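Local coordinates for protein YCGM (PDB 1NR9) that is of unknown function but belongs to the fumarylacetoacetate hydrolase (FAH) family, whose fold here carries a bound magnesium ion, at residues H7-A12 against D212-T217; E89-A94 against K170-I175; D205-T210 against L216-L221. All blocks are in the same frame, centred on the assembly; numbering follows the deposited sequence.

Interaction 1. Residues H7-A12 against D212-T217; sequences HNWQGA and DGHSLT
Trp9, at the turn of an Asx motif in the N-terminal loop, lays its indole against His214 and Leu216 at the start of strand 214-219, an outermost strand within this chain of a four-stranded antiparallel sheet. The segments hold no hydrogen bond between them, and their nearest CA atoms, those of Trp9 and His214, are 9.0 Å apart, so the gap is bridged by side chains. The indole of Trp9 leaves its backbone with CG anti to N (chi1 -162°), which carries the ring system across to the strand. Over one face of its six-membered ring sits His214 CB, 4.0 Å from the ring centroid and 27° off the normal, a CH-pi contact. The imidazole of His214 then passes on toward the pyrrole part: its edge meets the face of the Trp9 five-membered ring with centroids 4.7 Å apart and planes at 53°, an inclined edge-to-face pair. At the far end of the indole, Trp9 CH2 approaches Leu216 CG at 3.8 Å, the two side chains arriving from opposite directions. Ser215, between these two residues in sequence, points its CB away from the loop, and its backbone O lies at the indole edge, near the ring plane; its hydroxyl bonds to Thr210 instead. Trp9 and Leu216 both also touch Ser133 of strand 130-137, while His214 packs on Ile136, so this surface contact joins the N-terminal loop to two different sheets. The turn that presents Trp9 is held from within. Asn8 OD1 accepts from two backbone amides on the same face of its carboxamide plane: Gly11 N at 2.8 Å, modestly tilted from that plane, and Ala12 N, farther off and well above it.

Interaction 2. Residues E89-A94 against K170-I175; sequences EHVRKA and KIVPLI
Val91 of helix 88-94 wedges between Val172 and Ile175, one turn apart on helix 171-178, in a partly buried apolar helix-helix packing within the FAH-family fold. The axes of the short helical segments approach to 9.0 Å, and their N-to-C directions make an angle of 111°, so the helices run across each other and meet over a small patch. Val91 holds CG1 anti to its backbone N (chi1 172°), and that methyl does most of the touching: Val91 CG1 lies 3.7 Å from Val172 CB and equally close to Ile175 CG2. The second branch, Val91 CG2, stands 3.8 Å from Ile175 CG2, which places the isoleucine methyl against both prongs of the valine. Ile175 achieves this by turning CG2 anti to its own N while CG1 takes the position opposite the carbonyl carbon (chi1 -72°); the side chains of Val91 and Ile175 cross at a slant. Farther out, Val172 CG1 runs alongside the aliphatic start of Arg92, with Arg92 CG 4.1 Å away and both side chains pointing the same way. Ile175 also touches Val77 of strand 69-79, which carries the patch on to the mixed sheet; Val172 also touches Glu88, at the start of helix 88-94. No hydrogen bond links the segments: the contact is van der Waals packing of aliphatic groups, with the backbone of Val172 also meeting Val91. Val91 and Ile175, both buried, point toward each other's helix, and the exposed Arg92 contributes its hydrocarbon portion at the margin, so the packing fixes no polar group across the interface.

Interaction 3. Residues D205-T210 against L216-L221; sequences DELTVT and LTTRVL
Strands 206-210 and 216-219 pair as an antiparallel beta hairpin, the axes of these short segments approaching to 4.6 Å and their directions at 154°. Leu207 and Thr218 form a hydrogen-bonded pair with two 3.0 Å bonds, Leu207 N to Thr218 O and Thr218 N to Leu207 O. Val209 and Leu216 make a second such pair, and Val220 N donates to Asp205 O at 2.8 Å, extending the pairing past the strand end. On the face bearing Leu207, Val209, Leu216 and Thr218, the chi1 of Leu207 (53°) sets CG between N and the carbonyl carbon; from there Leu207 CD2 crosses to Val220 CG2 at 3.7 Å. Val209 CG1 lies alongside Leu216 CB, 4.1 Å away. On the other face Glu206, extended beyond CG, slants over Thr217, with Glu206 CG 3.8 Å from Thr217 CG2. Strand 206-211 continues its pairing on its other edge with strand 149-154, where the hydroxyl of Thr208 bonds to Ser153. Leu207 and Val209 pack on Leu102 and Val100 of strand 95-102, and Leu207 with Val220 on Leu201 of strand 199-201, so the face carrying Leu207 and Val209 lies against the mixed sheet.

Overall arrangement
Interactions 1 and 3 share strand 214-219, overlap at Leu216 and Thr217, and have centres about 13 Å apart; the Ser215-Thr210 hydroxyl pair also joins them. Interaction 3 is partly buried and is built on backbone hydrogen bonds between two strands consecutive in the chain, whereas interaction 1 is a surface contact in which aromatic and apolar side chains bring a distant N-terminal loop to the same strand. Interaction 2 stands apart, its centre about 30 Å from that of interaction 3 and on the opposite side of the chain's centre. Also partly buried, it joins two helices through aliphatic packing, without the hydrogen bonds of the hairpin or the rings of the loop contact.

Interaction 1. Residues H7-A12 against D212-T217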
loop_
_atom_site.group_PDB
_atom_site.type_symbol
_atom_site.label_atom_id
_atom_site.label_comp_id
_atom_site.label_asym_id
_atom_site.label_seq_id
_atom_site.Cartn_x
_atom_site.Cartn_y
_atom_site.Cartn_z
ATOM N N HIS A 7 -11.113 11.556 12.655
ATOM C CA HIS A 7 -11.875 12.456 13.504
ATOM C C HIS A 7 -12.663 13.431 12.638
ATOM O O HIS A 7 -12.340 13.633 11.470
ATOM C CB HIS A 7 -10.947 13.227 14.457
ATOM C CG HIS A 7 -9.810 13.921 13.774
ATOM N ND1 HIS A 7 -8.606 13.304 13.519
ATOM C CD2 HIS A 7 -9.702 15.173 13.268
ATOM C CE1 HIS A 7 -7.806 14.142 12.886
ATOM N NE2 HIS A 7 -8.448 15.284 12.721
ATOM N N ASN A 8 -13.714 14.014 13.208
ATOM C CA ASN A 8 -14.512 14.995 12.486
ATOM C C ASN A 8 -13.746 16.317 12.521
ATOM O O ASN A 8 -12.637 16.390 13.047
ATOM C CB ASN A 8 -15.873 15.182 13.147
ATOM C CG ASN A 8 -15.762 15.686 14.569
ATOM O OD1 ASN A 8 -14.934 16.549 14.880
ATOM N ND2 ASN A 8 -16.606 15.159 15.444
ATOM N N TRP A 9 -14.342 17.369 11.987
ATOM C CA TRP A 9 -13.667 18.648 11.959
ATOM C C TRP A 9 -13.335 19.152 13.370
ATOM O O TRP A 9 -12.218 19.607 13.621
ATOM C CB TRP A 9 -14.520 19.651 11.199
ATOM C CG TRP A 9 -13.745 20.832 10.753
ATOM C CD1 TRP A 9 -13.749 22.073 11.316
ATOM C CD2 TRP A 9 -12.797 20.879 9.676
ATOM N NE1 TRP A 9 -12.862 22.894 10.657
ATOM C CE2 TRP A 9 -12.263 22.186 9.645
ATOM C CE3 TRP A 9 -12.345 19.942 8.733
ATOM C CZ2 TRP A 9 -11.299 22.584 8.709
ATOM C CZ3 TRP A 9 -11.384 20.340 7.799
ATOM C CH2 TRP A 9 -10.875 21.650 7.796
ATOM N N GLN A 10 -14.304 19.064 14.282
ATOM C CA GLN A 10 -14.122 19.475 15.676
ATOM C C GLN A 10 -12.883 18.824 16.303
ATOM O O GLN A 10 -12.209 19.435 17.126
ATOM C CB GLN A 10 -15.333 19.061 16.508
ATOM C CG GLN A 10 -16.240 20.179 16.967
ATOM C CD GLN A 10 -17.316 19.670 17.921
ATOM O OE1 GLN A 10 -17.009 19.163 19.002
ATOM N NE2 GLN A 10 -18.582 19.791 17.519
ATOM N N GLY A 11 -12.605 17.575 15.936
ATOM C CA GLY A 11 -11.450 16.876 16.481
ATOM C C GLY A 11 -11.833 15.588 17.195
ATOM O O GLY A 11 -10.974 14.789 17.569
ATOM N N ALA A 12 -13.131 15.380 17.384
ATOM C CA ALA A 12 -13.624 14.184 18.054
ATOM C C ALA A 12 -13.378 12.957 17.177
ATOM O O ALA A 12 -13.500 13.034 15.960
ATOM C CB ALA A 12 -15.108 14.337 18.338
ATOM N N ASP A 212 -14.128 24.144 0.471
ATOM C CA ASP A 212 -15.484 24.640 0.710
ATOM C C ASP A 212 -15.795 25.222 2.081
ATOM O O ASP A 212 -16.492 24.608 2.893
ATOM C CB ASP A 212 -16.516 23.558 0.390
ATOM C CG ASP A 212 -17.098 23.704 -1.004
ATOM O OD1 ASP A 212 -18.092 23.007 -1.311
ATOM O OD2 ASP A 212 -16.560 24.516 -1.792
ATOM N N GLY A 213 -15.281 26.415 2.337
ATOM C CA GLY A 213 -15.566 27.065 3.603
ATOM C C GLY A 213 -14.777 26.610 4.816
ATOM O O GLY A 213 -14.995 27.117 5.922
ATOM N N HIS A 214 -13.856 25.669 4.626
ATOM C CA HIS A 214 -13.052 25.177 5.736
ATOM C C HIS A 214 -11.556 25.333 5.500
ATOM O O HIS A 214 -11.043 25.019 4.413
ATOM C CB HIS A 214 -13.397 23.717 5.997
ATOM C CG HIS A 214 -14.784 23.522 6.515
ATOM N ND1 HIS A 214 -15.147 23.844 7.804
ATOM C CD2 HIS A 214 -15.907 23.070 5.909
ATOM C CE1 HIS A 214 -16.433 23.598 7.974
ATOM N NE2 HIS A 214 -16.919 23.128 6.839
ATOM N N SER A 215 -10.856 25.825 6.522
ATOM C CA SER A 215 -9.420 26.025 6.422
ATOM C C SER A 215 -8.654 25.585 7.650
ATOM O O SER A 215 -9.167 25.593 8.770
ATOM C CB SER A 215 -9.099 27.492 6.159
ATOM O OG SER A 215 -9.710 27.938 4.969
ATOM N N LEU A 216 -7.407 25.202 7.408
ATOM C CA LEU A 216 -6.485 24.772 8.437
ATOM C C LEU A 216 -5.153 25.324 8.003
ATOM O O LEU A 216 -4.851 25.370 6.805
ATOM C CB LEU A 216 -6.367 23.255 8.492
ATOM C CG LEU A 216 -7.464 22.457 9.172
ATOM C CD1 LEU A 216 -6.989 21.011 9.293
ATOM C CD2 LEU A 216 -7.770 23.053 10.552
ATOM N N THR A 217 -4.352 25.745 8.969
ATOM C CA THR A 217 -3.040 26.260 8.649
ATOM C C THR A 217 -2.035 25.496 9.495
ATOM O O THR A 217 -2.199 25.372 10.712
ATOM C CB THR A 217 -2.950 27.769 8.943
ATOM O OG1 THR A 217 -3.923 28.457 8.146
ATOM C CG2 THR A 217 -1.562 28.304 8.606
#

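Interaction 2. Residues E89-A94 against K170-I175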
loop_
_atom_site.group_PDB
_atom_site.type_symbol
_atom_site.label_atom_id
_atom_site.label_comp_id
_atom_site.label_asym_id
_atom_site.label_seq_id
_atom_site.Cartn_x
_atom_site.Cartn_y
_atom_site.Cartn_z
ATOM N N GLU A 89 -24.628 3.018 -6.630
ATOM C CA GLU A 89 -25.613 3.173 -5.559
ATOM C C GLU A 89 -24.976 2.795 -4.228
ATOM O O GLU A 89 -25.259 3.402 -3.195
ATOM C CB GLU A 89 -26.848 2.298 -5.778
ATOM C CG GLU A 89 -27.953 2.622 -4.766
ATOM C CD GLU A 89 -29.040 1.565 -4.684
ATOM O OE1 GLU A 89 -29.606 1.202 -5.737
ATOM O OE2 GLU A 89 -29.335 1.107 -3.557
ATOM N N HIS A 90 -24.118 1.779 -4.266
ATOM C CA HIS A 90 -23.415 1.312 -3.078
ATOM C C HIS A 90 -22.418 2.373 -2.622
ATOM O O HIS A 90 -22.390 2.746 -1.447
ATOM C CB HIS A 90 -22.702 -0.004 -3.391
ATOM C CG HIS A 90 -23.633 -1.163 -3.578
ATOM N ND1 HIS A 90 -23.306 -2.269 -4.335
ATOM C CD2 HIS A 90 -24.871 -1.400 -3.082
ATOM C CE1 HIS A 90 -24.301 -3.136 -4.297
ATOM N NE2 HIS A 90 -25.263 -2.633 -3.543
ATOM N N VAL A 91 -21.609 2.861 -3.559
ATOM C CA VAL A 91 -20.635 3.896 -3.253
ATOM C C VAL A 91 -21.374 4.997 -2.517
ATOM O O VAL A 91 -21.084 5.269 -1.347
ATOM C CB VAL A 91 -19.993 4.493 -4.540
ATOM C CG1 VAL A 91 -19.119 5.704 -4.183
ATOM C CG2 VAL A 91 -19.144 3.429 -5.248
ATOM N N ARG A 92 -22.340 5.612 -3.207
ATOM C CA ARG A 92 -23.149 6.691 -2.647
ATOM C C ARG A 92 -23.471 6.427 -1.182
ATOM O O ARG A 92 -23.010 7.148 -0.295
ATOM C CB ARG A 92 -24.454 6.851 -3.437
ATOM C CG ARG A 92 -24.331 7.672 -4.715
ATOM C CD ARG A 92 -25.540 7.468 -5.630
ATOM N NE ARG A 92 -26.804 7.810 -4.984
ATOM C CZ ARG A 92 -27.191 9.051 -4.700
ATOM N NH1 ARG A 92 -26.406 10.076 -5.008
ATOM N NH2 ARG A 92 -28.366 9.269 -4.110
ATOM N N LYS A 93 -24.249 5.379 -0.938
ATOM C CA LYS A 93 -24.665 5.009 0.411
ATOM C C LYS A 93 -23.536 4.758 1.409
ATOM O O LYS A 93 -23.737 4.868 2.621
ATOM C CB LYS A 93 -25.561 3.768 0.349
ATOM C CG LYS A 93 -27.032 4.067 0.106
ATOM C CD LYS A 93 -27.626 4.800 1.297
ATOM C CE LYS A 93 -29.115 5.017 1.136
ATOM N NZ LYS A 93 -29.681 5.743 2.307
ATOM N N ALA A 94 -22.346 4.444 0.910
ATOM C CA ALA A 94 -21.230 4.140 1.794
ATOM C C ALA A 94 -20.292 5.268 2.215
ATOM O O ALA A 94 -19.744 5.217 3.319
ATOM C CB ALA A 94 -20.414 3.002 1.196
ATOM N N LYS A 170 -15.483 11.531 -11.857
ATOM C CA LYS A 170 -16.161 12.055 -10.679
ATOM C C LYS A 170 -15.903 11.187 -9.439
ATOM O O LYS A 170 -15.302 10.118 -9.529
ATOM C CB LYS A 170 -17.659 12.172 -10.977
ATOM C CG LYS A 170 -17.938 12.893 -12.298
ATOM C CD LYS A 170 -17.340 14.299 -12.294
ATOM C CE LYS A 170 -17.346 14.957 -13.676
ATOM N NZ LYS A 170 -16.437 14.266 -14.642
ATOM N N ILE A 171 -16.371 11.645 -8.284
ATOM C CA ILE A 171 -16.153 10.920 -7.046
ATOM C C ILE A 171 -16.778 9.540 -6.945
ATOM O O ILE A 171 -16.055 8.575 -6.729
ATOM C CB ILE A 171 -16.594 11.746 -5.829
ATOM C CG1 ILE A 171 -15.817 13.066 -5.795
ATOM C CG2 ILE A 171 -16.360 10.947 -4.541
ATOM C CD1 ILE A 171 -16.195 13.968 -4.628
ATOM N N VAL A 172 -18.095 9.404 -7.085
ATOM C CA VAL A 172 -18.656 8.058 -6.965
ATOM C C VAL A 172 -18.201 7.110 -8.091
ATOM O O VAL A 172 -18.025 5.914 -7.859
ATOM C CB VAL A 172 -20.215 8.047 -6.880
ATOM C CG1 VAL A 172 -20.705 9.140 -5.950
ATOM C CG2 VAL A 172 -20.819 8.164 -8.249
ATOM N N PRO A 173 -18.001 7.620 -9.320
ATOM C CA PRO A 173 -17.563 6.692 -10.372
ATOM C C PRO A 173 -16.164 6.155 -10.073
ATOM O O PRO A 173 -15.912 4.951 -10.164
ATOM C CB PRO A 173 -17.575 7.556 -11.639
ATOM C CG PRO A 173 -18.600 8.596 -11.342
ATOM C CD PRO A 173 -18.316 8.940 -9.891
ATOM N N LEU A 174 -15.258 7.068 -9.726
ATOM C CA LEU A 174 -13.878 6.707 -9.421
ATOM C C LEU A 174 -13.839 5.656 -8.316
ATOM O O LEU A 174 -13.214 4.607 -8.480
ATOM C CB LEU A 174 -13.086 7.953 -9.006
ATOM C CG LEU A 174 -11.575 7.836 -8.764
ATOM C CD1 LEU A 174 -10.875 7.261 -9.995
ATOM C CD2 LEU A 174 -11.022 9.212 -8.426
ATOM N N ILE A 175 -14.510 5.932 -7.196
ATOM C CA ILE A 175 -14.545 4.977 -6.088
ATOM C C ILE A 175 -15.091 3.641 -6.573
ATOM O O ILE A 175 -14.569 2.583 -6.223
ATOM C CB ILE A 175 -15.418 5.488 -4.921
ATOM C CG1 ILE A 175 -14.695 6.631 -4.210
ATOM C CG2 ILE A 175 -15.721 4.361 -3.943
ATOM C CD1 ILE A 175 -15.488 7.250 -3.072
#

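Interaction 3. Residues D205-T210 against L216-L221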
loop_
_atom_site.group_PDB
_atom_site.type_symbol
_atom_site.label_atom_id
_atom_site.label_comp_id
_atom_site.label_asym_id
_atom_site.label_seq_id
_atom_site.Cartn_x
_atom_site.Cartn_y
_atom_site.Cartn_z
ATOM N N ASP A 205 8.302 26.353 5.717
ATOM C CA ASP A 205 7.143 26.907 5.030
ATOM C C ASP A 205 5.888 26.759 5.885
ATOM O O ASP A 205 5.749 25.798 6.648
ATOM C CB ASP A 205 6.883 26.201 3.686
ATOM C CG ASP A 205 7.948 26.481 2.641
ATOM O OD1 ASP A 205 8.406 27.640 2.517
ATOM O OD2 ASP A 205 8.314 25.531 1.920
ATOM N N GLU A 206 4.983 27.722 5.762
ATOM C CA GLU A 206 3.716 27.664 6.459
ATOM C C GLU A 206 2.748 27.515 5.306
ATOM O O GLU A 206 2.915 28.173 4.281
ATOM C CB GLU A 206 3.428 28.954 7.224
ATOM C CG GLU A 206 2.087 28.935 7.956
ATOM C CD GLU A 206 1.984 29.961 9.084
ATOM O OE1 GLU A 206 2.196 31.163 8.822
ATOM O OE2 GLU A 206 1.681 29.571 10.235
ATOM N N LEU A 207 1.768 26.627 5.445
ATOM C CA LEU A 207 0.786 26.420 4.388
ATOM C C LEU A 207 -0.613 26.293 4.938
ATOM O O LEU A 207 -0.818 25.697 5.990
ATOM C CB LEU A 207 1.110 25.167 3.573
ATOM C CG LEU A 207 1.313 23.862 4.332
ATOM C CD1 LEU A 207 0.434 22.775 3.749
ATOM C CD2 LEU A 207 2.777 23.465 4.249
ATOM N N THR A 208 -1.578 26.870 4.231
ATOM C CA THR A 208 -2.956 26.778 4.670
ATOM C C THR A 208 -3.761 26.090 3.545
ATOM O O THR A 208 -3.725 26.501 2.388
ATOM C CB THR A 208 -3.521 28.180 5.048
ATOM O OG1 THR A 208 -3.934 28.881 3.879
ATOM C CG2 THR A 208 -2.458 29.004 5.726
ATOM N N VAL A 209 -4.429 24.996 3.893
ATOM C CA VAL A 209 -5.220 24.218 2.945
ATOM C C VAL A 209 -6.680 24.610 3.124
ATOM O O VAL A 209 -7.100 24.966 4.229
ATOM C CB VAL A 209 -5.054 22.703 3.210
ATOM C CG1 VAL A 209 -5.540 22.366 4.598
ATOM C CG2 VAL A 209 -5.835 21.904 2.193
ATOM N N THR A 210 -7.464 24.547 2.049
ATOM C CA THR A 210 -8.865 24.944 2.142
ATOM C C THR A 210 -9.808 24.217 1.218
ATOM O O THR A 210 -9.504 24.018 0.043
ATOM C CB THR A 210 -9.021 26.434 1.840
ATOM O OG1 THR A 210 -8.540 27.191 2.948
ATOM C CG2 THR A 210 -10.471 26.782 1.579
ATOM N N LEU A 216 -7.407 25.202 7.408
ATOM C CA LEU A 216 -6.485 24.772 8.437
ATOM C C LEU A 216 -5.153 25.324 8.003
ATOM O O LEU A 216 -4.851 25.370 6.805
ATOM C CB LEU A 216 -6.367 23.255 8.492
ATOM C CG LEU A 216 -7.464 22.457 9.172
ATOM C CD1 LEU A 216 -6.989 21.011 9.293
ATOM C CD2 LEU A 216 -7.770 23.053 10.552
ATOM N N THR A 217 -4.352 25.745 8.969
ATOM C CA THR A 217 -3.040 26.260 8.649
ATOM C C THR A 217 -2.035 25.496 9.495
ATOM O O THR A 217 -2.199 25.372 10.712
ATOM C CB THR A 217 -2.950 27.769 8.943
ATOM O OG1 THR A 217 -3.923 28.457 8.146
ATOM C CG2 THR A 217 -1.562 28.304 8.606
ATOM N N THR A 218 -1.020 24.948 8.837
ATOM C CA THR A 218 0.025 24.226 9.537
ATOM C C THR A 218 1.383 24.715 8.999
ATOM O O THR A 218 1.438 25.718 8.293
ATOM C CB THR A 218 -0.142 22.704 9.359
ATOM O OG1 THR A 218 0.579 22.021 10.392
ATOM C CG2 THR A 218 0.371 22.264 8.002
ATOM N N ARG A 219 2.468 24.025 9.349
ATOM C CA ARG A 219 3.803 24.415 8.908
ATOM C C ARG A 219 4.656 23.167 8.744
ATOM O O ARG A 219 4.331 22.115 9.285
ATOM C CB ARG A 219 4.446 25.347 9.936
ATOM C CG ARG A 219 4.628 24.710 11.304
ATOM C CD ARG A 219 5.061 25.729 12.346
ATOM N NE ARG A 219 5.004 25.185 13.703
ATOM C CZ ARG A 219 5.922 24.384 14.239
ATOM N NH1 ARG A 219 6.990 24.025 13.534
ATOM N NH2 ARG A 219 5.769 23.939 15.484
ATOM N N VAL A 220 5.738 23.286 7.981
ATOM C CA VAL A 220 6.640 22.169 7.749
ATOM C C VAL A 220 7.794 22.281 8.726
ATOM O O VAL A 220 8.282 23.377 8.998
ATOM C CB VAL A 220 7.218 22.206 6.327
ATOM C CG1 VAL A 220 8.008 20.934 6.061
ATOM C CG2 VAL A 220 6.099 22.389 5.314
ATOM N N LEU A 221 8.239 21.146 9.245
ATOM C CA LEU A 221 9.341 21.127 10.196
ATOM C C LEU A 221 10.679 21.203 9.495
ATOM O O LEU A 221 11.287 22.270 9.403
ATOM C CB LEU A 221 9.301 19.847 11.023
ATOM C CG LEU A 221 8.235 19.700 12.096
ATOM C CD1 LEU A 221 8.115 18.233 12.459
ATOM C CD2 LEU A 221 8.599 20.540 13.303
#